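Local coordinates for peptide ABC transporter, peptide-binding protein (Thermus thermophilus, PDB 2D5W), which binds oligopeptides, including a pentapeptide, and probably hands them to an ABC transporter for uptake, at residues R68-D73 / E82-I87; I99-V104 / R135-I140; I306-F311 / P543-Y548. All coordinates share one frame; numbering follows the deposited sequence.

Contact 1: R68-D73 / E82-I87; sequences RLRVTD and EMDITI
With CG set beside its own backbone N (chi1 -71°) and a bend at chi3 (-63°), R70 swings its guanidinium back across the neighbouring strand to lie between the carboxylates of E82 and D84. Side-on, R70 NE and NH1 converge on E82 OE2; NH1 takes the anti lone pair at 2.8 Å, while NE stands farther off at 3.3 Å. End-on, NH2 reaches D84 OD1 at 2.8 Å, coming from above the carboxylate plane, and NH1 reaches OD2, the two flat groups being 39° apart. NH1 thus serves both acids, which makes a salt-bridge network and fixes the rotation of the guanidinium. R130 makes a second salt bridge to E82 OE2, and T138 OG1 bonds D84 OD2. All this decorates one face of a beta hairpin, strands 69-75 and 78-86, at the margin of a four-stranded antiparallel sheet. R70 and E82 form a hydrogen-bonded pair, each N bonded to the other's O. L69 and M83, the adjacent non-hydrogen-bonded pair, lie side by side on the other face, L69 CD2 being 3.8 Å from M83 CG. R68 runs its extended chain along the second strand, and its NH1 (2.8 Å) and NH2 (3.0 Å) both bind T86 OG1, which also has N136 as partner. R68 NH2 also donates to D84 O, from above the carbonyl plane, while R68 NE forms a salt bridge with E60.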
loop_
_atom_site.group_PDB
_atom_site.type_symbol
_atom_site.label_atom_id
_atom_site.label_comp_id
_atom_site.label_asym_id
_atom_site.label_seq_id
_atom_site.Cartn_x
_atom_site.Cartn_y
_atom_site.Cartn_z
ATOM N N ARG A 68 -17.647 -24.325 4.844
ATOM C CA ARG A 68 -16.598 -23.635 5.589
ATOM C C ARG A 68 -16.951 -22.176 5.863
ATOM O O ARG A 68 -16.289 -21.509 6.658
ATOM C CB ARG A 68 -15.259 -23.740 4.857
ATOM C CG ARG A 68 -14.591 -25.102 4.987
ATOM C CD ARG A 68 -13.319 -25.158 4.158
ATOM N NE ARG A 68 -12.577 -26.404 4.347
ATOM C CZ ARG A 68 -11.787 -26.667 5.385
ATOM N NH1 ARG A 68 -11.163 -27.835 5.456
ATOM N NH2 ARG A 68 -11.607 -25.766 6.342
ATOM N N LEU A 69 -17.986 -21.678 5.193
ATOM C CA LEU A 69 -18.454 -20.316 5.423
ATOM C C LEU A 69 -19.853 -20.391 6.016
ATOM O O LEU A 69 -20.697 -21.156 5.539
ATOM C CB LEU A 69 -18.520 -19.507 4.126
ATOM C CG LEU A 69 -17.232 -19.082 3.419
ATOM C CD1 LEU A 69 -17.606 -18.211 2.228
ATOM C CD2 LEU A 69 -16.323 -18.313 4.371
ATOM N N ARG A 70 -20.091 -19.609 7.062
ATOM C CA ARG A 70 -21.399 -19.563 7.704
ATOM C C ARG A 70 -21.776 -18.114 7.969
ATOM O O ARG A 70 -21.053 -17.388 8.651
ATOM C CB ARG A 70 -21.390 -20.337 9.025
ATOM C CG ARG A 70 -21.305 -21.846 8.873
ATOM C CD ARG A 70 -21.264 -22.522 10.235
ATOM N NE ARG A 70 -20.077 -22.132 10.990
ATOM C CZ ARG A 70 -18.842 -22.538 10.709
ATOM N NH1 ARG A 70 -17.824 -22.122 11.450
ATOM N NH2 ARG A 70 -18.626 -23.369 9.699
ATOM N N VAL A 71 -22.906 -17.696 7.411
ATOM C CA VAL A 71 -23.389 -16.335 7.592
ATOM C C VAL A 71 -24.663 -16.372 8.418
ATOM O O VAL A 71 -25.626 -17.053 8.057
ATOM C CB VAL A 71 -23.700 -15.662 6.240
ATOM C CG1 VAL A 71 -24.239 -14.257 6.472
ATOM C CG2 VAL A 71 -22.452 -15.616 5.379
ATOM N N THR A 72 -24.668 -15.651 9.531
ATOM C CA THR A 72 -25.841 -15.609 10.390
ATOM C C THR A 72 -26.321 -14.174 10.560
ATOM O O THR A 72 -25.519 -13.245 10.657
ATOM C CB THR A 72 -25.540 -16.213 11.779
ATOM O OG1 THR A 72 -24.443 -15.520 12.380
ATOM C CG2 THR A 72 -25.186 -17.688 11.649
ATOM N N ASP A 73 -27.637 -13.995 10.576
ATOM C CA ASP A 73 -28.219 -12.670 10.736
ATOM C C ASP A 73 -28.246 -12.295 12.211
ATOM O O ASP A 73 -28.790 -13.029 13.034
ATOM C CB ASP A 73 -29.638 -12.646 10.165
ATOM C CG ASP A 73 -29.677 -13.015 8.697
ATOM O OD1 ASP A 73 -28.970 -12.360 7.902
ATOM O OD2 ASP A 73 -30.412 -13.959 8.337
ATOM N N GLU A 82 -18.473 -16.545 9.670
ATOM C CA GLU A 82 -17.492 -17.468 10.230
ATOM C C GLU A 82 -16.829 -18.147 9.044
ATOM O O GLU A 82 -17.498 -18.576 8.101
ATOM C CB GLU A 82 -18.149 -18.501 11.151
ATOM C CG GLU A 82 -18.676 -17.898 12.447
ATOM C CD GLU A 82 -18.960 -18.935 13.518
ATOM O OE1 GLU A 82 -19.376 -18.536 14.627
ATOM O OE2 GLU A 82 -18.768 -20.143 13.258
ATOM N N MET A 83 -15.504 -18.229 9.094
ATOM C CA MET A 83 -14.722 -18.816 8.019
ATOM C C MET A 83 -13.760 -19.876 8.553
ATOM O O MET A 83 -12.802 -19.550 9.255
ATOM C CB MET A 83 -13.940 -17.703 7.328
ATOM C CG MET A 83 -12.984 -18.161 6.257
ATOM S SD MET A 83 -11.966 -16.785 5.722
ATOM C CE MET A 83 -13.153 -15.932 4.800
ATOM N N ASP A 84 -14.014 -21.136 8.210
ATOM C CA ASP A 84 -13.182 -22.252 8.663
ATOM C C ASP A 84 -11.990 -22.491 7.751
ATOM O O ASP A 84 -12.149 -22.757 6.559
ATOM C CB ASP A 84 -13.992 -23.550 8.715
ATOM C CG ASP A 84 -15.125 -23.508 9.719
ATOM O OD1 ASP A 84 -16.007 -24.389 9.625
ATOM O OD2 ASP A 84 -15.138 -22.623 10.597
ATOM N N ILE A 85 -10.797 -22.422 8.329
ATOM C CA ILE A 85 -9.566 -22.642 7.586
ATOM C C ILE A 85 -8.806 -23.820 8.178
ATOM O O ILE A 85 -8.705 -23.949 9.398
ATOM C CB ILE A 85 -8.662 -21.391 7.640
ATOM C CG1 ILE A 85 -9.386 -20.214 6.984
ATOM C CG2 ILE A 85 -7.322 -21.675 6.958
ATOM C CD1 ILE A 85 -8.622 -18.912 7.020
ATOM N N THR A 86 -8.297 -24.686 7.307
ATOM C CA THR A 86 -7.511 -25.834 7.736
ATOM C C THR A 86 -6.102 -25.648 7.184
ATOM O O THR A 86 -5.911 -25.534 5.974
ATOM C CB THR A 86 -8.085 -27.163 7.193
ATOM O OG1 THR A 86 -9.433 -27.330 7.648
ATOM C CG2 THR A 86 -7.250 -28.340 7.677
ATOM N N ILE A 87 -5.119 -25.599 8.076
ATOM C CA ILE A 87 -3.728 -25.436 7.667
ATOM C C ILE A 87 -3.222 -26.771 7.123
ATOM O O ILE A 87 -3.454 -27.813 7.733
ATOM C CB ILE A 87 -2.843 -25.016 8.865
ATOM C CG1 ILE A 87 -3.370 -23.714 9.478
ATOM C CG2 ILE A 87 -1.393 -24.857 8.412
ATOM C CD1 ILE A 87 -2.641 -23.287 10.741
#

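Contact 2: I99-V104 / R135-I140; sequences ITTEDV and RNFTLI
T101, R135 and F137 lose the most surface here, and T101 sits between the other two. Its methyl does the touching: T101 CG2 lies 3.7 Å from N136 O and 3.8 Å from F137 CD1, and it also meets the carbonyl carbon of R135. T101 OG1 bonds D133 O, and CG2 is the branch that faces the strand. F137 takes the crowded position, CG between the backbone N and the carbonyl carbon (chi1 67°), which lifts the ring toward the first turn of helix 101-112. There V104 lies over one face in a CH-pi contact, its CG2 4.1 Å from the centroid of the F137 ring, while V104 CG1 sits 3.9 Å from F137 CD2. I85, V129, I131 and the ring of F44 also touch F137, making it a plug between the helix and the antiparallel sheet. Replacing the ring of F137 by an alanine is likely to leave V104 without the face it packs on and to open a gap between helix and strand.

R135 begins by heading away from the helix, but its extended chain brings NE back to a water at 2.6 Å, and that water also bonds I99 O at 2.8 Å. Beside it, T100 and D103 close a capping box: E102 N bonds T100 OG1, and D103 OD1 receives T100 N. Between the two segments themselves no direct hydrogen bond forms and the polar link is a water; just ahead of the strand, T101 also bonds the A134 backbone, which implies apolar burial combined with polar ties at the helix start.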
loop_
_atom_site.group_PDB
_atom_site.type_symbol
_atom_site.label_atom_id
_atom_site.label_comp_id
_atom_site.label_asym_id
_atom_site.label_seq_id
_atom_site.Cartn_x
_atom_site.Cartn_y
_atom_site.Cartn_z
ATOM N N ILE A 99 3.828 -24.954 10.949
ATOM C CA ILE A 99 3.016 -23.750 11.017
ATOM C C ILE A 99 1.709 -24.277 11.610
ATOM O O ILE A 99 1.089 -25.188 11.055
ATOM C CB ILE A 99 2.784 -23.136 9.623
ATOM C CG1 ILE A 99 4.099 -22.535 9.108
ATOM C CG2 ILE A 99 1.688 -22.078 9.698
ATOM C CD1 ILE A 99 4.052 -22.024 7.681
ATOM N N THR A 100 1.305 -23.722 12.747
ATOM C CA THR A 100 0.109 -24.197 13.439
ATOM C C THR A 100 -0.805 -23.063 13.865
ATOM O O THR A 100 -0.497 -21.887 13.663
ATOM C CB THR A 100 0.486 -24.962 14.723
ATOM O OG1 THR A 100 0.926 -24.020 15.711
ATOM C CG2 THR A 100 1.606 -25.962 14.453
ATOM N N THR A 101 -1.923 -23.424 14.485
ATOM C CA THR A 101 -2.864 -22.424 14.947
ATOM C C THR A 101 -2.290 -21.610 16.106
ATOM O O THR A 101 -2.867 -20.599 16.491
ATOM C CB THR A 101 -4.215 -23.063 15.341
ATOM O OG1 THR A 101 -3.991 -24.161 16.231
ATOM C CG2 THR A 101 -4.944 -23.567 14.099
ATOM N N GLU A 102 -1.161 -22.037 16.672
ATOM C CA GLU A 102 -0.552 -21.243 17.735
ATOM C C GLU A 102 0.019 -19.978 17.089
ATOM O O GLU A 102 0.060 -18.916 17.711
ATOM C CB GLU A 102 0.549 -22.026 18.455
ATOM C CG GLU A 102 0.024 -23.269 19.151
ATOM C CD GLU A 102 0.987 -23.842 20.168
ATOM O OE1 GLU A 102 0.883 -25.053 20.449
ATOM O OE2 GLU A 102 1.830 -23.091 20.699
ATOM N N ASP A 103 0.438 -20.098 15.831
ATOM C CA ASP A 103 0.969 -18.965 15.081
ATOM C C ASP A 103 -0.176 -18.002 14.754
ATOM O O ASP A 103 0.030 -16.791 14.641
ATOM C CB ASP A 103 1.637 -19.462 13.796
ATOM C CG ASP A 103 2.877 -20.294 14.072
ATOM O OD1 ASP A 103 3.086 -21.312 13.375
ATOM O OD2 ASP A 103 3.644 -19.916 14.982
ATOM N N VAL A 104 -1.379 -18.548 14.595
ATOM C CA VAL A 104 -2.561 -17.741 14.310
ATOM C C VAL A 104 -2.991 -17.011 15.588
ATOM O O VAL A 104 -3.271 -15.810 15.571
ATOM C CB VAL A 104 -3.734 -18.618 13.804
ATOM C CG1 VAL A 104 -4.979 -17.761 13.601
ATOM C CG2 VAL A 104 -3.349 -19.304 12.501
ATOM N N ARG A 135 -4.404 -27.439 13.641
ATOM C CA ARG A 135 -4.458 -26.990 12.256
ATOM C C ARG A 135 -5.811 -26.498 11.763
ATOM O O ARG A 135 -5.967 -26.168 10.590
ATOM C CB ARG A 135 -3.907 -28.086 11.340
ATOM C CG ARG A 135 -2.419 -28.308 11.589
ATOM C CD ARG A 135 -1.779 -29.340 10.686
ATOM N NE ARG A 135 -0.328 -29.333 10.870
ATOM C CZ ARG A 135 0.295 -29.694 11.989
ATOM N NH1 ARG A 135 1.619 -29.640 12.055
ATOM N NH2 ARG A 135 -0.395 -30.129 13.034
ATOM N N ASN A 136 -6.786 -26.427 12.659
ATOM C CA ASN A 136 -8.112 -25.946 12.297
ATOM C C ASN A 136 -8.487 -24.728 13.121
ATOM O O ASN A 136 -8.418 -24.755 14.353
ATOM C CB ASN A 136 -9.164 -27.038 12.517
ATOM C CG ASN A 136 -9.207 -28.044 11.392
ATOM O OD1 ASN A 136 -9.573 -27.714 10.265
ATOM N ND2 ASN A 136 -8.838 -29.285 11.690
ATOM N N PHE A 137 -8.858 -23.648 12.436
ATOM C CA PHE A 137 -9.297 -22.439 13.115
ATOM C C PHE A 137 -10.420 -21.774 12.333
ATOM O O PHE A 137 -10.644 -22.079 11.159
ATOM C CB PHE A 137 -8.142 -21.448 13.343
ATOM C CG PHE A 137 -7.569 -20.849 12.085
ATOM C CD1 PHE A 137 -6.645 -21.550 11.312
ATOM C CD2 PHE A 137 -7.911 -19.555 11.707
ATOM C CE1 PHE A 137 -6.068 -20.962 10.186
ATOM C CE2 PHE A 137 -7.342 -18.960 10.585
ATOM C CZ PHE A 137 -6.419 -19.663 9.825
ATOM N N THR A 138 -11.125 -20.871 13.001
ATOM C CA THR A 138 -12.236 -20.166 12.388
ATOM C C THR A 138 -12.093 -18.671 12.607
ATOM O O THR A 138 -11.883 -18.218 13.732
ATOM C CB THR A 138 -13.580 -20.618 12.997
ATOM O OG1 THR A 138 -13.741 -22.027 12.799
ATOM C CG2 THR A 138 -14.744 -19.887 12.347
ATOM N N LEU A 139 -12.182 -17.910 11.524
ATOM C CA LEU A 139 -12.112 -16.460 11.622
ATOM C C LEU A 139 -13.559 -15.993 11.752
ATOM O O LEU A 139 -14.438 -16.459 11.021
ATOM C CB LEU A 139 -11.462 -15.862 10.372
ATOM C CG LEU A 139 -9.983 -16.217 10.178
ATOM C CD1 LEU A 139 -9.495 -15.662 8.851
ATOM C CD2 LEU A 139 -9.156 -15.659 11.329
ATOM N N ILE A 140 -13.801 -15.087 12.692
ATOM C CA ILE A 140 -15.140 -14.576 12.946
ATOM C C ILE A 140 -15.200 -13.074 12.716
ATOM O O ILE A 140 -14.494 -12.310 13.373
ATOM C CB ILE A 140 -15.562 -14.869 14.402
ATOM C CG1 ILE A 140 -15.406 -16.364 14.699
ATOM C CG2 ILE A 140 -17.004 -14.430 14.629
ATOM C CD1 ILE A 140 -15.526 -16.714 16.172
HETATM O O HOH W 1 1.201 -27.570 9.628
#

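Contact 3: I306-F311 / P543-Y548; sequences IDINKF and PALPLY
I306 and L545 mark the tight part of this contact, where two strands running in opposite directions form a hydrogen-bonded pair. The bonds I306 N to L545 O and L545 N to I306 O are both 2.8 Å, the second almost straight at 175°. Their side chains leave on the same face, and I306 also slants across L547, CG1 meeting L547 CD1 at 3.7 Å. The isoleucine's CG1 lies beside its backbone N (chi1 -55°), which turns the ethyl branch toward that leucine. I308 continues the greasy face more loosely, its CD1 4.2 Å from L545 CD1, while M463 and I331 close in from strand 463-469 and helix 325-333.

Toward P543 the strands part, and polar atoms take over although the touching residues remain buried. A water wedged there accepts from I308 N and lies 2.8 Å from both D307 OD2 and P543 O, replacing direct strand-to-strand bonds. D307 has its other oxygen on H305. K310, bent at chi3 and chi4, curls its ammonium back to P543 O at 2.9 Å and to I308 O at 3.0 Å, with a weak further bond to G504 O. One charged group thus ties together two carbonyls where the backbones no longer pair.

At the far end, L547 and Y548 both face E304 in a classic beta bulge. Strand 293-308 runs against both its neighbours, 463-469 and 544-557, so that the order 435-438, 401-410, 463-469, 293-308, 544-557 matches the lobe topology of type II periplasmic binding proteins, with one antiparallel strand set among parallel ones.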
loop_
_atom_site.group_PDB
_atom_site.type_symbol
_atom_site.label_atom_id
_atom_site.label_comp_id
_atom_site.label_asym_id
_atom_site.label_seq_id
_atom_site.Cartn_x
_atom_site.Cartn_y
_atom_site.Cartn_z
ATOM N N ILE A 306 -2.010 14.008 -3.990
ATOM C CA ILE A 306 -1.270 14.866 -3.084
ATOM C C ILE A 306 -2.063 15.006 -1.792
ATOM O O ILE A 306 -3.154 15.579 -1.782
ATOM C CB ILE A 306 -1.033 16.277 -3.675
ATOM C CG1 ILE A 306 -0.345 16.159 -5.038
ATOM C CG2 ILE A 306 -0.166 17.097 -2.720
ATOM C CD1 ILE A 306 -0.011 17.496 -5.687
ATOM N N ASP A 307 -1.534 14.451 -0.709
ATOM C CA ASP A 307 -2.197 14.588 0.572
ATOM C C ASP A 307 -1.908 15.985 1.099
ATOM O O ASP A 307 -0.898 16.607 0.747
ATOM C CB ASP A 307 -1.721 13.514 1.547
ATOM C CG ASP A 307 -2.484 12.220 1.378
ATOM O OD1 ASP A 307 -1.857 11.190 1.055
ATOM O OD2 ASP A 307 -3.724 12.241 1.555
ATOM N N ILE A 308 -2.819 16.470 1.936
ATOM C CA ILE A 308 -2.746 17.807 2.504
ATOM C C ILE A 308 -2.918 17.737 4.014
ATOM O O ILE A 308 -3.892 17.162 4.499
ATOM C CB ILE A 308 -3.890 18.687 1.946
ATOM C CG1 ILE A 308 -3.842 18.714 0.414
ATOM C CG2 ILE A 308 -3.819 20.084 2.544
ATOM C CD1 ILE A 308 -2.650 19.430 -0.167
ATOM N N ASN A 309 -1.978 18.310 4.755
ATOM C CA ASN A 309 -2.084 18.313 6.208
ATOM C C ASN A 309 -3.203 19.283 6.589
ATOM O O ASN A 309 -3.120 20.473 6.286
ATOM C CB ASN A 309 -0.771 18.776 6.837
ATOM C CG ASN A 309 -0.780 18.652 8.345
ATOM O OD1 ASN A 309 -1.833 18.736 8.973
ATOM N ND2 ASN A 309 0.393 18.467 8.939
ATOM N N LYS A 310 -4.248 18.776 7.237
ATOM C CA LYS A 310 -5.373 19.613 7.642
ATOM C C LYS A 310 -5.516 19.681 9.159
ATOM O O LYS A 310 -6.564 20.089 9.674
ATOM C CB LYS A 310 -6.665 19.082 7.014
ATOM C CG LYS A 310 -6.648 19.095 5.489
ATOM C CD LYS A 310 -7.861 18.387 4.894
ATOM C CE LYS A 310 -7.856 16.890 5.193
ATOM N NZ LYS A 310 -6.691 16.188 4.575
ATOM N N PHE A 311 -4.468 19.285 9.878
ATOM C CA PHE A 311 -4.502 19.317 11.340
ATOM C C PHE A 311 -4.355 20.739 11.854
ATOM O O PHE A 311 -3.294 21.351 11.735
ATOM C CB PHE A 311 -3.397 18.442 11.931
ATOM C CG PHE A 311 -3.631 16.972 11.753
ATOM C CD1 PHE A 311 -3.074 16.285 10.680
ATOM C CD2 PHE A 311 -4.424 16.276 12.655
ATOM C CE1 PHE A 311 -3.304 14.922 10.512
ATOM C CE2 PHE A 311 -4.661 14.917 12.496
ATOM C CZ PHE A 311 -4.100 14.237 11.423
ATOM N N PRO A 543 -10.214 16.427 0.307
ATOM C CA PRO A 543 -9.327 16.211 1.458
ATOM C C PRO A 543 -7.899 15.920 0.988
ATOM O O PRO A 543 -6.935 16.130 1.720
ATOM C CB PRO A 543 -9.979 15.038 2.188
ATOM C CG PRO A 543 -10.738 14.323 1.109
ATOM C CD PRO A 543 -11.312 15.444 0.285
ATOM N N ALA A 544 -7.786 15.418 -0.238
ATOM C CA ALA A 544 -6.500 15.154 -0.877
ATOM C C ALA A 544 -6.717 15.585 -2.322
ATOM O O ALA A 544 -7.858 15.652 -2.783
ATOM C CB ALA A 544 -6.143 13.673 -0.812
ATOM N N LEU A 545 -5.639 15.888 -3.036
ATOM C CA LEU A 545 -5.762 16.314 -4.422
ATOM C C LEU A 545 -5.495 15.133 -5.340
ATOM O O LEU A 545 -4.390 14.590 -5.361
ATOM C CB LEU A 545 -4.771 17.442 -4.720
ATOM C CG LEU A 545 -4.768 18.611 -3.729
ATOM C CD1 LEU A 545 -3.793 19.679 -4.201
ATOM C CD2 LEU A 545 -6.167 19.194 -3.604
ATOM N N PRO A 546 -6.513 14.703 -6.098
ATOM C CA PRO A 546 -6.303 13.569 -7.001
ATOM C C PRO A 546 -5.500 14.015 -8.218
ATOM O O PRO A 546 -5.752 15.089 -8.763
ATOM C CB PRO A 546 -7.726 13.156 -7.358
ATOM C CG PRO A 546 -8.446 14.484 -7.403
ATOM C CD PRO A 546 -7.888 15.231 -6.205
ATOM N N LEU A 547 -4.526 13.208 -8.633
ATOM C CA LEU A 547 -3.729 13.568 -9.802
ATOM C C LEU A 547 -4.056 12.678 -11.001
ATOM O O LEU A 547 -4.667 13.140 -11.963
ATOM C CB LEU A 547 -2.228 13.524 -9.476
ATOM C CG LEU A 547 -1.749 14.557 -8.444
ATOM C CD1 LEU A 547 -0.235 14.477 -8.314
ATOM C CD2 LEU A 547 -2.172 15.966 -8.861
ATOM N N TYR A 548 -3.664 11.407 -10.955
ATOM C CA TYR A 548 -3.955 10.495 -12.056
ATOM C C TYR A 548 -3.916 9.033 -11.629
ATOM O O TYR A 548 -3.346 8.693 -10.591
ATOM C CB TYR A 548 -2.984 10.724 -13.232
ATOM C CG TYR A 548 -1.507 10.704 -12.886
ATOM C CD1 TYR A 548 -0.829 11.877 -12.538
ATOM C CD2 TYR A 548 -0.780 9.516 -12.931
ATOM C CE1 TYR A 548 0.540 11.857 -12.248
ATOM C CE2 TYR A 548 0.582 9.489 -12.640
ATOM C CZ TYR A 548 1.235 10.657 -12.302
ATOM O OH TYR A 548 2.584 10.611 -12.025
HETATM O O HOH W 2 -4.838 14.538 2.610
#

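In the fold
Contacts 1 and 2 share one antiparallel sheet, in which strands 78-86 and 136-141 are neighbours, and their centres lie 13 Å apart. Two probable hydrogen bonds join them directly, T86 OG1 to N136 OD1 at 2.6 Å and D84 OD2 to T138 OG1 at 2.7 Å, while I87 packs on I99 and T100. The hairpin therefore borders the strand on which the start of helix 101-112 rests. Contact 3 belongs to a different, mixed sheet: its centre is about 39 Å from that of contact 1 and about 40 Å from that of contact 2, on the opposite side of the chain's centre from contact 2. Nearest atoms stay about 29 Å or more away.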